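Local coordinates for glycosyl hydrolase, family 31/fibronectin type III domain protein (Clostridium perfringens, PDB 4UAP), which probably helps a family 31 glycoside hydrolase hold on to galacto-configured glycans through this carbohydrate-binding module, a beta-sandwich that binds N-acetylgalactosamine, at residues Thr81-Ala85 with Asp132-Asp136. Residues are numbered along the deposited sequence; the frame is centred on the assembly and turned at random.
Sequences TINIA and DSHKD
Two loops at the sugar-binding end of the beta-sandwich meet where Ile82 and Ile84, in the loop that leads into strand 87-96, pack against His134 and Lys135, just past the end of strand 125-133. Ile82 CG2 packs over one face of the His134 imidazole, offset toward the rim on the CE1/NE2 side, in a CH-pi contact 4.1 Å from the ring centroid. Ile82 CD1 comes to 3.6 Å from His134 CE1. With Ile82 CG1 anti to its backbone N (chi1 -166°), both branches reach this one ring. A hydrogen bond between His134 ND1 and the carbonyl oxygen of Ala86 restrains the ring's rotation.

Further along, Ile84 CG1 passes the carbonyl oxygen of His134 at 3.4 Å and meets Lys135 CB, before the extended lysine chain runs away from the loop. Each loop also braces its own turn. Asn83 OD1 accepts from Ala85 N at 2.9 Å in an Asx turn, the donor nitrogen standing 50° out of the plane of the Asn83 side-chain carbonyl, and Asn83 ND2 is hydrogen-bonded to Asn77 OD1. Ser133 OG takes the N-H of Lys135 in an ST turn, at 3.2 Å. Ala85 itself touches the bound N-acetylgalactosamine, and the sugar's pocket is completed by Arg36, Trp41, Ile42 and Arg75: a loop-built sugar site at one end of a beta-sandwich, as in family 32 carbohydrate-binding modules.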
ATOM      1  N   THR A  81       2.187   7.142  17.547  1.00 14.87           N
ATOM      2  CA  THR A  81       0.858   7.448  17.027  1.00 12.21           C
ATOM      3  C   THR A  81       0.905   7.472  15.493  1.00 11.70           C
ATOM      4  O   THR A  81       1.953   7.733  14.907  1.00  8.78           O
ATOM      5  CB  THR A  81       0.332   8.797  17.539  1.00 13.23           C
ATOM      6  OG1 THR A  81       1.237   9.833  17.136  1.00 16.18           O
ATOM      7  CG2 THR A  81       0.206   8.789  19.076  1.00 14.94           C
ATOM      8  N   ILE A  82      -0.226   7.201  14.848  1.00 11.93           N
ATOM      9  CA  ILE A  82      -0.265   7.168  13.386  1.00 11.42           C
ATOM     10  C   ILE A  82      -0.275   8.601  12.821  1.00 11.46           C
ATOM     11  O   ILE A  82      -0.994   9.479  13.318  1.00  9.61           O
ATOM     12  CB  ILE A  82      -1.483   6.382  12.881  1.00  8.81           C
ATOM     13  CG1 ILE A  82      -1.341   6.061  11.391  1.00  9.37           C
ATOM     14  CG2 ILE A  82      -2.788   7.139  13.181  1.00 12.45           C
ATOM     15  CD1 ILE A  82      -2.200   4.877  10.949  1.00 11.18           C
ATOM     16  N   ASN A  83       0.542   8.844  11.800  1.00  7.64           N
ATOM     17  CA  ASN A  83       0.654  10.187  11.239  1.00  9.60           C
ATOM     18  C   ASN A  83      -0.601  10.579  10.474  1.00 10.69           C
ATOM     19  O   ASN A  83      -1.316   9.729   9.948  1.00 10.57           O
ATOM     20  CB  ASN A  83       1.887  10.295  10.329  1.00  8.68           C
ATOM     21  CG  ASN A  83       2.078  11.695   9.765  1.00 12.61           C
ATOM     22  OD1 ASN A  83       1.789  11.947   8.594  1.00  9.65           O
ATOM     23  ND2 ASN A  83       2.557  12.617  10.605  1.00  7.62           N
ATOM     24  N   ILE A  84      -0.870  11.876  10.420  1.00  9.10           N
ATOM     25  CA  ILE A  84      -2.056  12.387   9.745  1.00  9.32           C
ATOM     26  C   ILE A  84      -2.105  12.036   8.235  1.00 11.50           C
ATOM     27  O   ILE A  84      -3.184  11.948   7.639  1.00 10.53           O
ATOM     28  CB  ILE A  84      -2.141  13.918   9.945  1.00 12.10           C
ATOM     29  CG1 ILE A  84      -3.531  14.450   9.590  1.00 19.14           C
ATOM     30  CG2 ILE A  84      -1.040  14.625   9.178  1.00  9.74           C
ATOM     31  CD1 ILE A  84      -3.686  15.952   9.848  1.00 20.77           C
ATOM     32  N   ALA A  85      -0.946  11.809   7.616  1.00  7.82           N
ATOM     33  CA  ALA A  85      -0.916  11.480   6.187  1.00  9.76           C
ATOM     34  C   ALA A  85      -1.076   9.977   5.925  1.00 10.26           C
ATOM     35  O   ALA A  85      -1.204   9.558   4.778  1.00  7.85           O
ATOM     36  CB  ALA A  85       0.382  11.991   5.555  1.00 10.11           C
ATOM     37  N   ASP A 132      -8.999   5.884   2.034  1.00  9.51           N
ATOM     38  CA  ASP A 132      -8.991   7.100   2.830  1.00 11.42           C
ATOM     39  C   ASP A 132      -7.665   7.239   3.569  1.00 12.77           C
ATOM     40  O   ASP A 132      -6.982   6.244   3.839  1.00 10.08           O
ATOM     41  CB  ASP A 132     -10.152   7.087   3.826  1.00 13.00           C
ATOM     42  CG  ASP A 132     -10.502   8.468   4.334  1.00 32.38           C
ATOM     43  OD1 ASP A 132     -10.122   9.461   3.671  1.00 32.81           O
ATOM     44  OD2 ASP A 132     -11.166   8.565   5.394  1.00 34.96           O
ATOM     45  N   SER A 133      -7.296   8.478   3.872  1.00  9.35           N
ATOM     46  CA  SER A 133      -6.169   8.754   4.759  1.00  8.63           C
ATOM     47  C   SER A 133      -6.683   9.496   5.997  1.00 12.14           C
ATOM     48  O   SER A 133      -7.869   9.799   6.093  1.00 10.54           O
ATOM     49  CB  SER A 133      -5.105   9.586   4.054  1.00  9.83           C
ATOM     50  OG  SER A 133      -5.526  10.937   3.958  1.00 11.41           O
ATOM     51  N   HIS A 134      -5.796   9.787   6.939  1.00  9.50           N
ATOM     52  CA  HIS A 134      -6.184  10.534   8.131  1.00 11.75           C
ATOM     53  C   HIS A 134      -6.243  12.035   7.914  1.00 15.64           C
ATOM     54  O   HIS A 134      -6.461  12.786   8.862  1.00 14.30           O
ATOM     55  CB  HIS A 134      -5.229  10.225   9.283  1.00 10.00           C
ATOM     56  CG  HIS A 134      -5.445   8.869   9.872  1.00 10.95           C
ATOM     57  ND1 HIS A 134      -4.782   7.750   9.419  1.00 14.66           N
ATOM     58  CD2 HIS A 134      -6.292   8.442  10.839  1.00 13.90           C
ATOM     59  CE1 HIS A 134      -5.193   6.692  10.097  1.00  9.27           C
ATOM     60  NE2 HIS A 134      -6.108   7.087  10.965  1.00 17.86           N
ATOM     61  N   LYS A 135      -6.053  12.481   6.677  1.00 10.42           N
ATOM     62  CA  LYS A 135      -6.007  13.921   6.414  1.00 14.37           C
ATOM     63  C   LYS A 135      -7.083  14.318   5.429  1.00 14.44           C
ATOM     64  O   LYS A 135      -8.042  14.987   5.796  1.00 17.01           O
ATOM     65  CB  LYS A 135      -4.626  14.337   5.892  1.00 11.72           C
ATOM     66  CG  LYS A 135      -4.406  15.844   5.846  1.00 14.55           C
ATOM     67  CD  LYS A 135      -3.030  16.150   5.296  1.00 17.40           C
ATOM     68  CE  LYS A 135      -2.801  17.655   5.164  1.00 22.85           C
ATOM     69  NZ  LYS A 135      -1.416  17.932   4.666  1.00 26.84           N
ATOM     70  N   ASP A 136      -6.923  13.896   4.178  1.00 11.55           N
ATOM     71  CA  ASP A 136      -7.885  14.222   3.129  1.00 12.22           C
ATOM     72  C   ASP A 136      -7.630  13.346   1.911  1.00 15.44           C
ATOM     73  O   ASP A 136      -6.656  12.595   1.875  1.00 10.41           O
ATOM     74  CB  ASP A 136      -7.813  15.704   2.738  1.00 13.05           C
ATOM     75  CG  ASP A 136      -6.414  16.137   2.279  1.00 20.41           C
ATOM     76  OD1 ASP A 136      -5.815  15.480   1.392  1.00 15.29           O
ATOM     77  OD2 ASP A 136      -5.909  17.155   2.806  1.00 19.77           O
TER